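PDB 4Q6B: extracellular ligand-binding receptor from Desulfitobacterium hafniense, which binds leucine and, as a substrate-binding protein of the leucine-binding family, probably delivers amino acids to an ABC transporter. Local coordinates for residues Ile75-Ile88 and Tyr94-Ser108. Residues are numbered along the deposited sequence; the frame is centred on the assembly and turned at random.
Sequences IQAVIGHRNSFISI and YDQAGLVMLSPASTS. With LEU (leucine), chain B.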
loop_
_atom_site.group_PDB
_atom_site.type_symbol
_atom_site.label_atom_id
_atom_site.label_comp_id
_atom_site.label_asym_id
_atom_site.label_seq_id
_atom_site.Cartn_x
_atom_site.Cartn_y
_atom_site.Cartn_z
ATOM N N ILE A 75 20.917 -9.077 10.618
ATOM C CA ILE A 75 19.856 -8.464 9.828
ATOM C C ILE A 75 20.144 -6.962 9.623
ATOM O O ILE A 75 20.250 -6.221 10.623
ATOM C CB ILE A 75 18.503 -8.665 10.544
ATOM C CG1 ILE A 75 18.207 -10.176 10.718
ATOM C CG2 ILE A 75 17.366 -8.007 9.799
ATOM C CD1 ILE A 75 17.857 -10.890 9.387
ATOM N N GLN A 76 20.261 -6.537 8.347
ATOM C CA GLN A 76 20.698 -5.159 8.039
ATOM C C GLN A 76 19.534 -4.203 7.996
ATOM O O GLN A 76 19.714 -2.995 8.209
ATOM C CB GLN A 76 21.422 -5.099 6.682
ATOM C CG GLN A 76 22.639 -6.070 6.566
ATOM C CD GLN A 76 23.862 -5.728 7.438
ATOM O OE1 GLN A 76 23.973 -4.623 7.989
ATOM N NE2 GLN A 76 24.799 -6.679 7.549
ATOM N N ALA A 77 18.357 -4.746 7.712
ATOM C CA ALA A 77 17.098 -3.999 7.557
ATOM C C ALA A 77 15.975 -5.033 7.444
ATOM O O ALA A 77 16.221 -6.226 7.198
ATOM C CB ALA A 77 17.129 -3.123 6.298
ATOM N N VAL A 78 14.737 -4.577 7.637
ATOM C CA VAL A 78 13.537 -5.404 7.465
ATOM C C VAL A 78 12.528 -4.764 6.522
ATOM O O VAL A 78 12.242 -3.556 6.604
ATOM C CB VAL A 78 12.866 -5.668 8.863
ATOM C CG1 VAL A 78 11.499 -6.446 8.763
ATOM C CG2 VAL A 78 13.850 -6.399 9.725
ATOM N N ILE A 79 11.976 -5.606 5.639
ATOM C CA ILE A 79 10.877 -5.239 4.729
ATOM C C ILE A 79 9.624 -5.846 5.343
ATOM O O ILE A 79 9.567 -7.048 5.575
ATOM C CB ILE A 79 11.077 -5.826 3.305
ATOM C CG1 ILE A 79 12.261 -5.103 2.662
ATOM C CG2 ILE A 79 9.854 -5.506 2.422
ATOM C CD1 ILE A 79 12.669 -5.690 1.336
ATOM N N GLY A 80 8.650 -5.003 5.659
ATOM C CA GLY A 80 7.391 -5.466 6.226
ATOM C C GLY A 80 6.816 -4.358 7.115
ATOM O O GLY A 80 7.362 -3.262 7.097
ATOM N N HIS A 81 5.701 -4.615 7.829
ATOM C CA HIS A 81 4.853 -5.800 7.625
ATOM C C HIS A 81 3.748 -5.380 6.625
ATOM O O HIS A 81 3.814 -4.277 6.044
ATOM C CB HIS A 81 4.248 -6.265 8.964
ATOM C CG HIS A 81 5.274 -6.750 9.953
ATOM N ND1 HIS A 81 5.184 -7.994 10.556
ATOM C CD2 HIS A 81 6.415 -6.187 10.428
ATOM C CE1 HIS A 81 6.219 -8.173 11.355
ATOM N NE2 HIS A 81 6.982 -7.091 11.300
ATOM N N ARG A 82 2.743 -6.222 6.409
ATOM C CA ARG A 82 1.714 -5.890 5.400
ATOM C C ARG A 82 0.609 -5.085 6.059
ATOM O O ARG A 82 0.285 -3.955 5.628
ATOM C CB ARG A 82 1.090 -7.164 4.838
ATOM C CG ARG A 82 0.109 -6.899 3.683
ATOM C CD ARG A 82 -0.426 -8.243 3.136
ATOM N NE ARG A 82 -1.341 -8.123 1.992
ATOM C CZ ARG A 82 -2.665 -8.133 2.087
ATOM N NH1 ARG A 82 -3.405 -8.028 0.987
ATOM N NH2 ARG A 82 -3.240 -8.240 3.279
ATOM N N ASN A 83 0.069 -5.610 7.146
ATOM C CA ASN A 83 -1.118 -4.992 7.739
ATOM C C ASN A 83 -0.694 -3.872 8.666
ATOM O O ASN A 83 0.220 -4.064 9.483
ATOM C CB ASN A 83 -1.902 -6.019 8.594
ATOM C CG ASN A 83 -2.368 -7.209 7.774
ATOM O OD1 ASN A 83 -1.597 -8.144 7.562
ATOM N ND2 ASN A 83 -3.607 -7.158 7.270
ATOM N N SER A 84 -1.346 -2.720 8.579
ATOM C CA SER A 84 -0.978 -1.638 9.509
ATOM C C SER A 84 -1.144 -1.983 10.990
ATOM O O SER A 84 -0.363 -1.512 11.827
ATOM C CB SER A 84 -1.773 -0.360 9.186
ATOM O OG SER A 84 -1.412 0.162 7.921
ATOM N N PHE A 85 -2.132 -2.807 11.359
ATOM C CA PHE A 85 -2.276 -3.124 12.790
ATOM C C PHE A 85 -1.140 -3.971 13.353
ATOM O O PHE A 85 -0.993 -4.092 14.587
ATOM C CB PHE A 85 -3.631 -3.753 13.093
ATOM C CG PHE A 85 -3.703 -5.229 12.746
ATOM C CD1 PHE A 85 -3.466 -6.183 13.717
ATOM C CD2 PHE A 85 -4.024 -5.642 11.461
ATOM C CE1 PHE A 85 -3.535 -7.547 13.432
ATOM C CE2 PHE A 85 -4.085 -7.031 11.160
ATOM C CZ PHE A 85 -3.833 -7.957 12.155
ATOM N N ILE A 86 -0.348 -4.558 12.462
ATOM C CA ILE A 86 0.899 -5.228 12.838
ATOM C C ILE A 86 2.097 -4.315 12.676
ATOM O O ILE A 86 2.908 -4.192 13.588
ATOM C CB ILE A 86 1.043 -6.534 12.024
ATOM C CG1 ILE A 86 -0.228 -7.356 12.217
ATOM C CG2 ILE A 86 2.358 -7.312 12.406
ATOM C CD1 ILE A 86 -0.121 -8.742 11.585
ATOM N N SER A 87 2.210 -3.601 11.556
ATOM C CA SER A 87 3.378 -2.732 11.370
ATOM C C SER A 87 3.494 -1.645 12.448
ATOM O O SER A 87 4.607 -1.319 12.893
ATOM C CB SER A 87 3.338 -2.060 9.985
ATOM O OG SER A 87 3.563 -2.996 8.956
ATOM N N ILE A 88 2.381 -1.038 12.839
ATOM C CA ILE A 88 2.469 0.050 13.813
ATOM C C ILE A 88 3.099 -0.400 15.161
ATOM O O ILE A 88 4.099 0.179 15.608
ATOM C CB ILE A 88 1.089 0.734 13.985
ATOM C CG1 ILE A 88 0.712 1.440 12.662
ATOM C CG2 ILE A 88 1.070 1.675 15.183
ATOM C CD1 ILE A 88 -0.784 1.844 12.686
ATOM N N TYR A 94 11.317 -2.319 16.130
ATOM C CA TYR A 94 12.385 -2.000 15.188
ATOM C C TYR A 94 13.002 -0.651 15.503
ATOM O O TYR A 94 14.226 -0.530 15.513
ATOM C CB TYR A 94 11.797 -1.995 13.789
ATOM C CG TYR A 94 11.283 -3.353 13.323
ATOM C CD1 TYR A 94 12.133 -4.473 13.246
ATOM C CD2 TYR A 94 9.958 -3.503 12.920
ATOM C CE1 TYR A 94 11.660 -5.713 12.823
ATOM C CE2 TYR A 94 9.494 -4.712 12.425
ATOM C CZ TYR A 94 10.347 -5.817 12.386
ATOM O OH TYR A 94 9.840 -7.014 11.935
ATOM N N ASP A 95 12.173 0.349 15.832
ATOM C CA ASP A 95 12.711 1.686 16.082
ATOM C C ASP A 95 13.620 1.710 17.318
ATOM O O ASP A 95 14.708 2.323 17.315
ATOM C CB ASP A 95 11.572 2.695 16.224
ATOM C CG ASP A 95 12.064 4.140 16.182
ATOM O OD1 ASP A 95 12.584 4.576 15.152
ATOM O OD2 ASP A 95 11.924 4.831 17.193
ATOM N N GLN A 96 13.173 1.071 18.401
ATOM C CA GLN A 96 13.995 1.047 19.603
ATOM C C GLN A 96 15.301 0.274 19.376
ATOM O O GLN A 96 16.312 0.542 20.045
ATOM C CB GLN A 96 13.220 0.401 20.765
ATOM C CG GLN A 96 12.328 1.343 21.495
ATOM C CD GLN A 96 13.055 1.944 22.695
ATOM O OE1 GLN A 96 13.150 1.326 23.769
ATOM N NE2 GLN A 96 13.597 3.146 22.508
ATOM N N ALA A 97 15.272 -0.728 18.497
ATOM C CA ALA A 97 16.515 -1.452 18.120
ATOM C C ALA A 97 17.427 -0.738 17.102
ATOM O O ALA A 97 18.542 -1.209 16.800
ATOM C CB ALA A 97 16.187 -2.853 17.593
ATOM N N GLY A 98 16.959 0.365 16.533
ATOM C CA GLY A 98 17.747 1.067 15.526
ATOM C C GLY A 98 17.878 0.203 14.291
ATOM O O GLY A 98 18.966 0.096 13.741
ATOM N N LEU A 99 16.788 -0.463 13.894
ATOM C CA LEU A 99 16.789 -1.268 12.673
ATOM C C LEU A 99 15.696 -0.774 11.743
ATOM O O LEU A 99 14.545 -0.643 12.166
ATOM C CB LEU A 99 16.517 -2.727 13.067
ATOM C CG LEU A 99 16.523 -3.799 11.973
ATOM C CD1 LEU A 99 17.919 -3.835 11.339
ATOM C CD2 LEU A 99 16.186 -5.136 12.640
ATOM N N VAL A 100 16.056 -0.495 10.487
ATOM C CA VAL A 100 15.063 -0.047 9.511
ATOM C C VAL A 100 13.957 -1.058 9.291
ATOM O O VAL A 100 14.198 -2.258 9.121
ATOM C CB VAL A 100 15.722 0.303 8.165
ATOM C CG1 VAL A 100 14.669 0.344 6.991
ATOM C CG2 VAL A 100 16.433 1.634 8.279
HETATM N N MSE A 101 12.721 -0.558 9.349
HETATM C CA MSE A 101 11.566 -1.323 8.913
HETATM C C MSE A 101 10.978 -0.575 7.727
HETATM O O MSE A 101 10.688 0.605 7.840
HETATM C CB MSE A 101 10.510 -1.395 10.018
HETATM C CG MSE A 101 9.442 -2.429 9.687
HETATM SE SE MSE A 101 7.729 -2.082 10.612
HETATM C CE MSE A 101 7.124 -0.714 9.358
ATOM N N LEU A 102 10.872 -1.225 6.575
ATOM C CA LEU A 102 10.365 -0.509 5.373
ATOM C C LEU A 102 9.130 -1.272 4.908
ATOM O O LEU A 102 9.273 -2.411 4.457
ATOM C CB LEU A 102 11.445 -0.457 4.291
ATOM C CG LEU A 102 11.039 0.071 2.914
ATOM C CD1 LEU A 102 10.603 1.504 2.979
ATOM C CD2 LEU A 102 12.249 -0.018 1.944
ATOM N N SER A 103 7.945 -0.684 5.054
ATOM C CA SER A 103 6.726 -1.378 4.685
ATOM C C SER A 103 6.278 -1.093 3.274
ATOM O O SER A 103 6.116 0.033 2.865
ATOM C CB SER A 103 5.558 -1.073 5.622
ATOM O OG SER A 103 4.413 -1.795 5.214
ATOM N N PRO A 104 6.080 -2.258 2.528
ATOM C CA PRO A 104 5.568 -2.009 1.183
ATOM C C PRO A 104 4.049 -2.122 1.087
ATOM O O PRO A 104 3.541 -2.221 -0.012
ATOM C CB PRO A 104 6.237 -3.096 0.354
ATOM C CG PRO A 104 6.177 -4.281 1.227
ATOM C CD PRO A 104 6.353 -3.782 2.625
ATOM N N ALA A 105 3.348 -2.234 2.207
ATOM C CA ALA A 105 1.898 -2.271 2.149
ATOM C C ALA A 105 1.069 -1.502 3.182
ATOM O O ALA A 105 -0.107 -1.288 2.967
ATOM C CB ALA A 105 1.423 -3.705 2.058
ATOM N N SER A 106 1.669 -1.105 4.299
ATOM C CA SER A 106 0.869 -0.543 5.375
ATOM C C SER A 106 0.614 0.927 5.110
ATOM O O SER A 106 1.531 1.715 5.134
ATOM C CB SER A 106 1.579 -0.713 6.726
ATOM O OG SER A 106 1.729 -2.072 7.074
ATOM N N THR A 107 -0.657 1.274 4.919
ATOM C CA THR A 107 -1.032 2.615 4.473
ATOM C C THR A 107 -1.619 3.513 5.557
ATOM O O THR A 107 -1.868 4.694 5.289
ATOM C CB THR A 107 -2.072 2.537 3.333
ATOM O OG1 THR A 107 -3.194 1.762 3.796
ATOM C CG2 THR A 107 -1.460 1.888 2.092
ATOM N N SER A 108 -1.793 3.027 6.782
ATOM C CA SER A 108 -2.315 3.896 7.842
ATOM C C SER A 108 -1.444 5.127 8.099
ATOM O O SER A 108 -0.238 5.024 8.326
ATOM C CB SER A 108 -2.438 3.144 9.158
ATOM O OG SER A 108 -2.860 4.046 10.215
HETATM N N LEU B . -3.118 -1.228 3.259
HETATM C CA LEU B . -3.496 -2.292 4.196
HETATM C C LEU B . -3.082 -1.930 5.613
HETATM O O LEU B . -3.384 -2.646 6.560
HETATM C CB LEU B . -2.836 -3.603 3.770
HETATM C CG LEU B . -3.525 -3.941 2.443
HETATM C CD1 LEU B . -2.518 -4.293 1.388
HETATM C CD2 LEU B . -4.599 -5.013 2.561
HETATM O OXT LEU B . -2.465 -0.872 5.806
HETATM O O HOH W 1 18.794 -0.854 9.454
#
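The H81 and Y94 rings meet rim to rim, planes at 42° and neither over the other's face; H81 NE2 and Y94 OH are hydrogen-bonded at 2.9 Å, and M101 SE also lies at the imidazole edge, while H81 ND1 is hydrogen-bonded to D55. The R82 guanidinium has the leucine ligand's methyls over one face, with CD2 3.6 Å from NH2. The contact lies within a beta-alpha-beta crossover, H81 and R82 being in the loop that follows strand 75-79: strands 75-79 and 101-103 run parallel, 27° apart, joined by helix 84-97. Hydrogen bonds from V78 N to V100 O, L102 N to V78 O (2.7 Å) and G80 N to L102 O establish the pairing. At the end of strand 101-103, a chi1 of -179° sets S103 OG opposite the backbone N and carries it to H81 O, to which it donates at 2.7 Å; it accepts from A105 N and S106 N, an ST turn and ST motif. Alanine at S103 would probably deprive the H81 carbonyl of this hydroxyl and leave the 104-106 turn less fixed. S87 OG donates to S106 OG, which in turn donates a hydrogen bond to R82 O (2.8 Å), from above the carbonyl plane. At the pocket, S84 OG accepts from S108 N (3.1 Å) and donates to leucine OXT at 2.6 Å.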